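Local coordinates for mannuronan C5-epimerase (Pseudomonas syringae pv. tomato, PDB 4NK6), which converts beta-D-mannuronate residues of the alginate polymer to alpha-L-guluronate in the periplasm and, as part of a periplasmic complex, shields the new chain from degradation, at residues Leu109-Val112 against Val116-Ala119; Gly172-Arg177 against Glu181-Val186; Tyr246-Tyr251 against Asn261-Asn266. All coordinates share one frame; numbering follows the deposited sequence.

How the contacts relate
The three contacts follow one another along the chain and along the long right-handed beta-helix. Contact 1, the hairpin 109-112/116-119, has its centre about 28 Å from that of the chain; strand 116-119 pairs with 139-143, and parallel pairings continue through 162-167, 200-202 and 240-242 to 262-264. Contact 2 branches from that series where 172-173 pairs with 162-167, and contact 3, whose centre is about 5 Å from that of the chain, includes 262-264. The centres of contacts 1 and 2 are about 17 Å apart and those of contacts 2 and 3 about 14 Å. The centres of contacts 1 and 3 are about 26 Å apart, and none touches another. Contact 3 alone comes near the probable catalytic residue, His274.

Contact 1 of 3, residues Leu109-Val112 against Val116-Ala119; sequences LSEV and VYVA
Leu109-Val112 and Val116-Ala119 form the two arms of a beta hairpin at one end of the beta-helix, running antiparallel with their short axes approaching to 4.5 Å. Ser110 and Val118 make the hydrogen-bonded pair: Ser110 N to Val118 O is 3.0 Å and Val118 N to Ser110 O is 2.8 Å. Nearer the turn, Val112 N reaches Val116 O at 2.9 Å, a more bent bond with 136° at the hydrogen. On the face carrying Leu109, Glu111 and Tyr117, the phenol ring lies alongside the glutamate chain and points the same way. Glu111 runs along the CD1-CE1 side of the ring because its CG points away from the backbone N (chi1 -176°) and the chain stays extended; its CD is 3.5 Å from Tyr117 CE1, and the carboxylate and ring planes are 39° apart. Leu109 CD1 meets Ala119 CB at 4.0 Å, and helix 97-103 covers Leu109 and Tyr117. Away from Tyr117, Val112 CG1 meets Val118 CG2 at 3.9 Å. The polar ends are tied together through one water that donates to Glu111 OE1 and bonds Tyr117 OH. Gln98 also binds that hydroxyl and Gly115 N binds Glu111 OE2, so the carboxylate links the turn to the phenol and is held at both of its oxygens.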
# COMPACT_ATOMS: atom_id res chain seq x y z
N LEU A 109 6.49 8.83 -26.84
CA LEU A 109 5.99 7.48 -26.59
C LEU A 109 6.37 6.60 -27.77
O LEU A 109 5.82 6.72 -28.85
CB LEU A 109 4.47 7.49 -26.40
CG LEU A 109 3.83 6.14 -26.09
CD1 LEU A 109 4.49 5.49 -24.87
CD2 LEU A 109 2.32 6.28 -25.87
N SER A 110 7.33 5.71 -27.55
CA SER A 110 7.96 4.96 -28.64
C SER A 110 7.84 3.46 -28.44
O SER A 110 8.07 2.96 -27.34
CB SER A 110 9.44 5.35 -28.73
OG SER A 110 10.15 4.50 -29.61
N GLU A 111 7.48 2.74 -29.50
CA GLU A 111 7.50 1.28 -29.49
C GLU A 111 8.88 0.81 -29.89
O GLU A 111 9.24 0.86 -31.06
CB GLU A 111 6.46 0.71 -30.46
CG GLU A 111 6.37 -0.81 -30.42
CD GLU A 111 5.10 -1.37 -31.07
OE1 GLU A 111 4.46 -0.65 -31.86
OE2 GLU A 111 4.74 -2.53 -30.77
N VAL A 112 9.68 0.35 -28.93
CA VAL A 112 11.06 -0.02 -29.22
C VAL A 112 11.19 -1.44 -29.80
O VAL A 112 12.15 -1.74 -30.50
CB VAL A 112 11.98 0.19 -28.00
CG1 VAL A 112 12.14 1.68 -27.73
CG2 VAL A 112 11.42 -0.51 -26.79
N VAL A 116 6.51 -3.52 -26.71
CA VAL A 116 7.33 -2.90 -25.67
C VAL A 116 7.47 -1.41 -25.94
O VAL A 116 7.97 -1.01 -26.99
CB VAL A 116 8.73 -3.54 -25.60
CG1 VAL A 116 9.57 -2.88 -24.51
CG2 VAL A 116 8.64 -5.04 -25.37
N TYR A 117 7.05 -0.58 -24.99
CA TYR A 117 6.96 0.87 -25.22
C TYR A 117 7.73 1.68 -24.17
O TYR A 117 7.75 1.32 -23.00
CB TYR A 117 5.50 1.30 -25.20
CG TYR A 117 4.61 0.42 -26.05
CD1 TYR A 117 4.46 0.66 -27.41
CD2 TYR A 117 3.92 -0.64 -25.49
CE1 TYR A 117 3.65 -0.14 -28.19
CE2 TYR A 117 3.11 -1.45 -26.27
CZ TYR A 117 2.98 -1.20 -27.61
OH TYR A 117 2.17 -2.00 -28.38
N VAL A 118 8.34 2.79 -24.60
CA VAL A 118 8.97 3.72 -23.67
C VAL A 118 8.23 5.06 -23.64
O VAL A 118 8.14 5.74 -24.66
CB VAL A 118 10.45 4.00 -24.03
CG1 VAL A 118 11.08 4.94 -23.00
CG2 VAL A 118 11.24 2.71 -24.12
N ALA A 119 7.70 5.43 -22.47
CA ALA A 119 7.06 6.73 -22.30
C ALA A 119 8.08 7.77 -21.85
O ALA A 119 8.79 7.55 -20.86
CB ALA A 119 5.92 6.65 -21.29
O HOH W 1 1.83 -0.93 -30.83

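Contact 2 of 3, residues Gly172-Arg177 against Glu181-Val186; sequences GLAAYR and EFRPFV
Arg183 reaches back to Ala174, the centre of an inverse gamma turn, within the connection that leads from strand 172-173 to strand 186-188 of the beta-helix. Bent at chi3 (-55°), its side chain presents NH1 to Ala174 O at 3.1 Å; the acceptor lies in the guanidinium plane and the donor in the carbonyl plane. The same NH1 makes a salt bridge to Asp243, while NE bonds Gly205 O, so the flat group is fixed along two sides. Tyr176 crosses this guanidinium at about a right angle. Its CD1 stands over the middle of one face while Arg183 CZ lies at the edge of the phenol ring, so the ring meets the cation with an edge and does not stack on it. Tyr176 CB is 3.5 Å from Arg183 NH1, and the neighbouring Tyr176 N also donates to Asp243 OD2, which explains how two donors come to lie side by side.

Farther out, Arg177 and Glu181 form a salt bridge. Glu181 has CG opposite its backbone N (chi1 174°) and stays extended, whereas Arg177 bends at chi3 and turns its NE-NH2 edge to the carboxylate, the two planes only 21° apart. Glu181 OE2 receives Arg177 NH2 at a short 2.5 Å through its syn lone pair; Arg177 NE to Glu181 OE1, at 3.3 Å, is weak. Two waters also lie within bonding distance of OE1: one is near Ala175 O as well, and the other, 2.6 Å from Glu181 OE1, accepts from Arg177 N.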
# COMPACT_ATOMS: atom_id res chain seq x y z
N GLY A 172 17.82 -0.68 -18.30
CA GLY A 172 17.23 -1.67 -17.42
C GLY A 172 16.35 -0.99 -16.40
O GLY A 172 16.13 0.22 -16.47
N LEU A 173 15.84 -1.77 -15.45
CA LEU A 173 15.02 -1.24 -14.36
C LEU A 173 15.77 -0.16 -13.61
O LEU A 173 16.99 -0.23 -13.45
CB LEU A 173 14.63 -2.35 -13.39
CG LEU A 173 13.72 -3.46 -13.94
CD1 LEU A 173 13.47 -4.55 -12.88
CD2 LEU A 173 12.41 -2.85 -14.39
N ALA A 174 15.04 0.85 -13.14
CA ALA A 174 15.63 1.90 -12.30
C ALA A 174 15.86 1.39 -10.88
O ALA A 174 15.19 1.81 -9.94
CB ALA A 174 14.71 3.12 -12.26
N ALA A 175 16.82 0.47 -10.74
CA ALA A 175 17.08 -0.18 -9.46
C ALA A 175 17.30 0.85 -8.35
O ALA A 175 17.92 1.88 -8.58
CB ALA A 175 18.28 -1.12 -9.57
N TYR A 176 16.77 0.57 -7.16
CA TYR A 176 16.85 1.52 -6.06
C TYR A 176 18.29 1.82 -5.69
O TYR A 176 19.11 0.92 -5.61
CB TYR A 176 16.11 0.99 -4.83
CG TYR A 176 16.33 1.89 -3.65
CD1 TYR A 176 15.68 3.12 -3.58
CD2 TYR A 176 17.21 1.54 -2.63
CE1 TYR A 176 15.88 3.97 -2.52
CE2 TYR A 176 17.43 2.40 -1.55
CZ TYR A 176 16.75 3.61 -1.51
OH TYR A 176 16.93 4.48 -0.47
N ARG A 177 18.59 3.10 -5.44
CA ARG A 177 19.92 3.50 -5.00
C ARG A 177 19.89 4.43 -3.79
O ARG A 177 20.67 4.27 -2.87
CB ARG A 177 20.68 4.19 -6.14
CG ARG A 177 21.07 3.27 -7.28
CD ARG A 177 21.94 3.97 -8.32
NE ARG A 177 21.22 4.96 -9.11
CZ ARG A 177 21.52 5.28 -10.36
NH1 ARG A 177 22.54 4.67 -10.97
NH2 ARG A 177 20.82 6.20 -11.02
N GLU A 181 16.39 10.18 -5.10
CA GLU A 181 16.50 10.11 -6.55
C GLU A 181 15.13 9.82 -7.15
O GLU A 181 14.50 8.84 -6.78
CB GLU A 181 17.49 9.01 -6.95
CG GLU A 181 17.57 8.76 -8.45
CD GLU A 181 18.51 7.62 -8.80
OE1 GLU A 181 18.56 6.62 -8.05
OE2 GLU A 181 19.20 7.74 -9.83
N PHE A 182 14.67 10.68 -8.05
CA PHE A 182 13.36 10.48 -8.68
C PHE A 182 13.27 9.10 -9.34
O PHE A 182 14.18 8.69 -10.06
CB PHE A 182 13.08 11.57 -9.73
CG PHE A 182 11.93 11.22 -10.66
CD1 PHE A 182 10.63 11.53 -10.32
CD2 PHE A 182 12.16 10.54 -11.85
CE1 PHE A 182 9.57 11.19 -11.15
CE2 PHE A 182 11.11 10.18 -12.69
CZ PHE A 182 9.80 10.51 -12.34
N ARG A 183 12.16 8.40 -9.10
CA ARG A 183 11.82 7.21 -9.88
C ARG A 183 10.34 7.31 -10.24
O ARG A 183 9.54 7.79 -9.44
CB ARG A 183 12.11 5.91 -9.11
CG ARG A 183 13.58 5.77 -8.70
CD ARG A 183 13.92 4.35 -8.22
NE ARG A 183 13.05 3.91 -7.14
CZ ARG A 183 12.96 2.65 -6.72
NH1 ARG A 183 13.69 1.69 -7.28
NH2 ARG A 183 12.14 2.34 -5.73
N PRO A 184 9.99 6.91 -11.47
CA PRO A 184 8.59 6.88 -11.91
C PRO A 184 7.68 6.21 -10.89
O PRO A 184 8.14 5.41 -10.08
CB PRO A 184 8.66 6.04 -13.19
CG PRO A 184 10.00 6.46 -13.78
CD PRO A 184 10.92 6.58 -12.57
N PHE A 185 6.39 6.53 -10.95
CA PHE A 185 5.46 6.04 -9.96
C PHE A 185 4.05 6.10 -10.53
O PHE A 185 3.83 6.68 -11.60
CB PHE A 185 5.55 6.87 -8.67
CG PHE A 185 5.30 8.35 -8.89
CD1 PHE A 185 4.01 8.85 -8.91
CD2 PHE A 185 6.36 9.22 -9.07
CE1 PHE A 185 3.78 10.20 -9.12
CE2 PHE A 185 6.14 10.58 -9.27
CZ PHE A 185 4.85 11.07 -9.30
N VAL A 186 3.11 5.51 -9.82
CA VAL A 186 1.69 5.63 -10.18
C VAL A 186 0.97 6.34 -9.04
O VAL A 186 1.24 6.07 -7.86
CB VAL A 186 1.03 4.25 -10.41
CG1 VAL A 186 -0.44 4.42 -10.81
CG2 VAL A 186 1.79 3.46 -11.49
O HOH W 2 17.43 4.37 -9.48
O HOH W 3 17.20 5.27 -6.25

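Contact 3 of 3, residues Tyr246-Tyr251 against Asn261-Asn266; sequences YGFYCY and NTYRDN
Tyr263 OH and Gly247 O share one water, which lies 2.7 Å from the hydroxyl and donates to Gly247 O at 2.8 Å, just where the chain turns a corner of the right-handed beta-helix. The water lies in the plane of the Tyr263 ring, at its edge, and also at the edge of the Phe248 ring, so two aromatic rims flank this polar bridge. It supplies the buried carbonyl of Gly247 with a hydrogen bond and joins it to the phenol.

The tyrosine reaches the corner edge first. Its CG stands opposite the carbonyl carbon (chi1 -76°), its side chain leaving the backbone toward 246-251, and the CD1-CE1 side slides along the glycine backbone: CD1 is 3.8 Å from Gly247 CA and CE1 3.6 Å from Gly247 O, which lies near the ring plane. Because Gly247 has no side chain, the ring can come up against the main chain itself. Asn266 closes in on the same glycine, its CG 4.2 Å from Gly247 CA, and its OD1 is held by Met244 N.

The ring of Tyr263 stacks on Phe241 and touches Val287, joining the internal stack of side chains that runs from coil to coil of the beta-helix. Asn261, earlier in 261-266, bonds Ser239 N, and its own backbone N bonds Asn285 OD1, consistent with an asparagine ladder. Phe248 follows the corner, its backbone bonded to Asp272, and its side chain is about 8 Å from that of His274, the inferred proton acceptor. Where the two aromatic residues meet, Tyr263 OH lies 3.8 Å from Phe248 CB and Tyr263 CE1 4.2 Å from that same carbon.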
# COMPACT_ATOMS: atom_id res chain seq x y z
N TYR A 246 7.58 2.36 -1.53
CA TYR A 246 6.49 1.67 -0.83
C TYR A 246 5.80 0.82 -1.88
O TYR A 246 5.47 1.32 -2.96
CB TYR A 246 5.42 2.61 -0.26
CG TYR A 246 5.85 3.63 0.78
CD1 TYR A 246 7.16 3.71 1.25
CD2 TYR A 246 4.93 4.53 1.29
CE1 TYR A 246 7.53 4.68 2.21
CE2 TYR A 246 5.28 5.49 2.23
CZ TYR A 246 6.57 5.56 2.69
OH TYR A 246 6.87 6.52 3.62
N GLY A 247 5.57 -0.46 -1.59
CA GLY A 247 4.85 -1.30 -2.53
C GLY A 247 3.45 -0.79 -2.79
O GLY A 247 2.97 -0.82 -3.93
N PHE A 248 2.78 -0.33 -1.74
CA PHE A 248 1.43 0.23 -1.86
C PHE A 248 1.24 1.30 -0.80
O PHE A 248 1.65 1.13 0.35
CB PHE A 248 0.36 -0.85 -1.69
CG PHE A 248 -1.07 -0.31 -1.63
CD1 PHE A 248 -1.65 0.07 -0.42
CD2 PHE A 248 -1.83 -0.18 -2.79
CE1 PHE A 248 -2.95 0.56 -0.36
CE2 PHE A 248 -3.14 0.31 -2.73
CZ PHE A 248 -3.70 0.68 -1.51
N TYR A 249 0.60 2.40 -1.17
CA TYR A 249 0.28 3.46 -0.22
C TYR A 249 -1.12 3.97 -0.51
O TYR A 249 -1.53 4.03 -1.66
CB TYR A 249 1.28 4.61 -0.36
CG TYR A 249 0.90 5.87 0.40
CD1 TYR A 249 1.25 6.03 1.74
CD2 TYR A 249 0.19 6.90 -0.22
CE1 TYR A 249 0.90 7.18 2.45
CE2 TYR A 249 -0.16 8.05 0.48
CZ TYR A 249 0.20 8.18 1.81
OH TYR A 249 -0.14 9.32 2.51
N CYS A 250 -1.84 4.34 0.54
CA CYS A 250 -3.08 5.09 0.33
C CYS A 250 -3.36 6.12 1.42
O CYS A 250 -2.80 6.06 2.52
CB CYS A 250 -4.28 4.16 0.10
SG CYS A 250 -4.80 3.18 1.52
N TYR A 251 -4.23 7.07 1.09
CA TYR A 251 -4.57 8.19 1.96
C TYR A 251 -6.05 8.48 1.77
O TYR A 251 -6.49 8.70 0.64
CB TYR A 251 -3.74 9.41 1.56
CG TYR A 251 -4.18 10.74 2.16
CD1 TYR A 251 -5.12 11.55 1.52
CD2 TYR A 251 -3.64 11.21 3.35
CE1 TYR A 251 -5.52 12.77 2.05
CE2 TYR A 251 -4.03 12.43 3.91
CZ TYR A 251 -4.97 13.20 3.24
OH TYR A 251 -5.37 14.41 3.77
N ASN A 261 -1.46 -10.80 -4.17
CA ASN A 261 -0.25 -10.21 -4.74
C ASN A 261 1.02 -10.70 -4.09
O ASN A 261 0.99 -11.22 -2.98
CB ASN A 261 -0.29 -8.68 -4.63
CG ASN A 261 -1.53 -8.09 -5.25
OD1 ASN A 261 -1.69 -8.10 -6.47
ND2 ASN A 261 -2.42 -7.56 -4.42
N THR A 262 2.14 -10.54 -4.79
CA THR A 262 3.45 -10.74 -4.20
C THR A 262 4.15 -9.39 -4.09
O THR A 262 4.34 -8.69 -5.10
CB THR A 262 4.30 -11.74 -5.02
OG1 THR A 262 3.76 -13.06 -4.89
CG2 THR A 262 5.73 -11.76 -4.53
N TYR A 263 4.50 -9.00 -2.87
CA TYR A 263 5.28 -7.80 -2.59
C TYR A 263 6.66 -8.23 -2.13
O TYR A 263 6.84 -8.65 -0.99
CB TYR A 263 4.60 -6.94 -1.51
CG TYR A 263 3.40 -6.19 -2.02
CD1 TYR A 263 3.54 -4.92 -2.56
CD2 TYR A 263 2.13 -6.77 -2.02
CE1 TYR A 263 2.45 -4.23 -3.07
CE2 TYR A 263 1.03 -6.09 -2.52
CZ TYR A 263 1.20 -4.81 -3.04
OH TYR A 263 0.11 -4.13 -3.55
N ARG A 264 7.64 -8.13 -3.02
CA ARG A 264 8.95 -8.70 -2.74
C ARG A 264 10.06 -7.66 -2.79
O ARG A 264 10.13 -6.86 -3.73
CB ARG A 264 9.25 -9.86 -3.70
CG ARG A 264 9.23 -9.46 -5.17
CD ARG A 264 9.58 -10.64 -6.09
NE ARG A 264 10.86 -11.26 -5.74
CZ ARG A 264 11.33 -12.37 -6.32
NH1 ARG A 264 12.50 -12.87 -5.94
NH2 ARG A 264 10.64 -12.97 -7.29
N ASP A 265 10.92 -7.66 -1.78
CA ASP A 265 12.14 -6.87 -1.80
C ASP A 265 11.86 -5.38 -2.02
O ASP A 265 12.62 -4.69 -2.72
CB ASP A 265 13.08 -7.39 -2.89
CG ASP A 265 13.28 -8.90 -2.80
OD1 ASP A 265 13.47 -9.40 -1.67
OD2 ASP A 265 13.22 -9.58 -3.84
N ASN A 266 10.78 -4.88 -1.44
CA ASN A 266 10.53 -3.45 -1.48
C ASN A 266 11.36 -2.72 -0.44
O ASN A 266 11.86 -3.35 0.50
CB ASN A 266 9.04 -3.16 -1.34
CG ASN A 266 8.25 -3.78 -2.47
OD1 ASN A 266 8.42 -3.40 -3.62
ND2 ASN A 266 7.43 -4.78 -2.15
O HOH W 4 0.69 -1.99 -5.15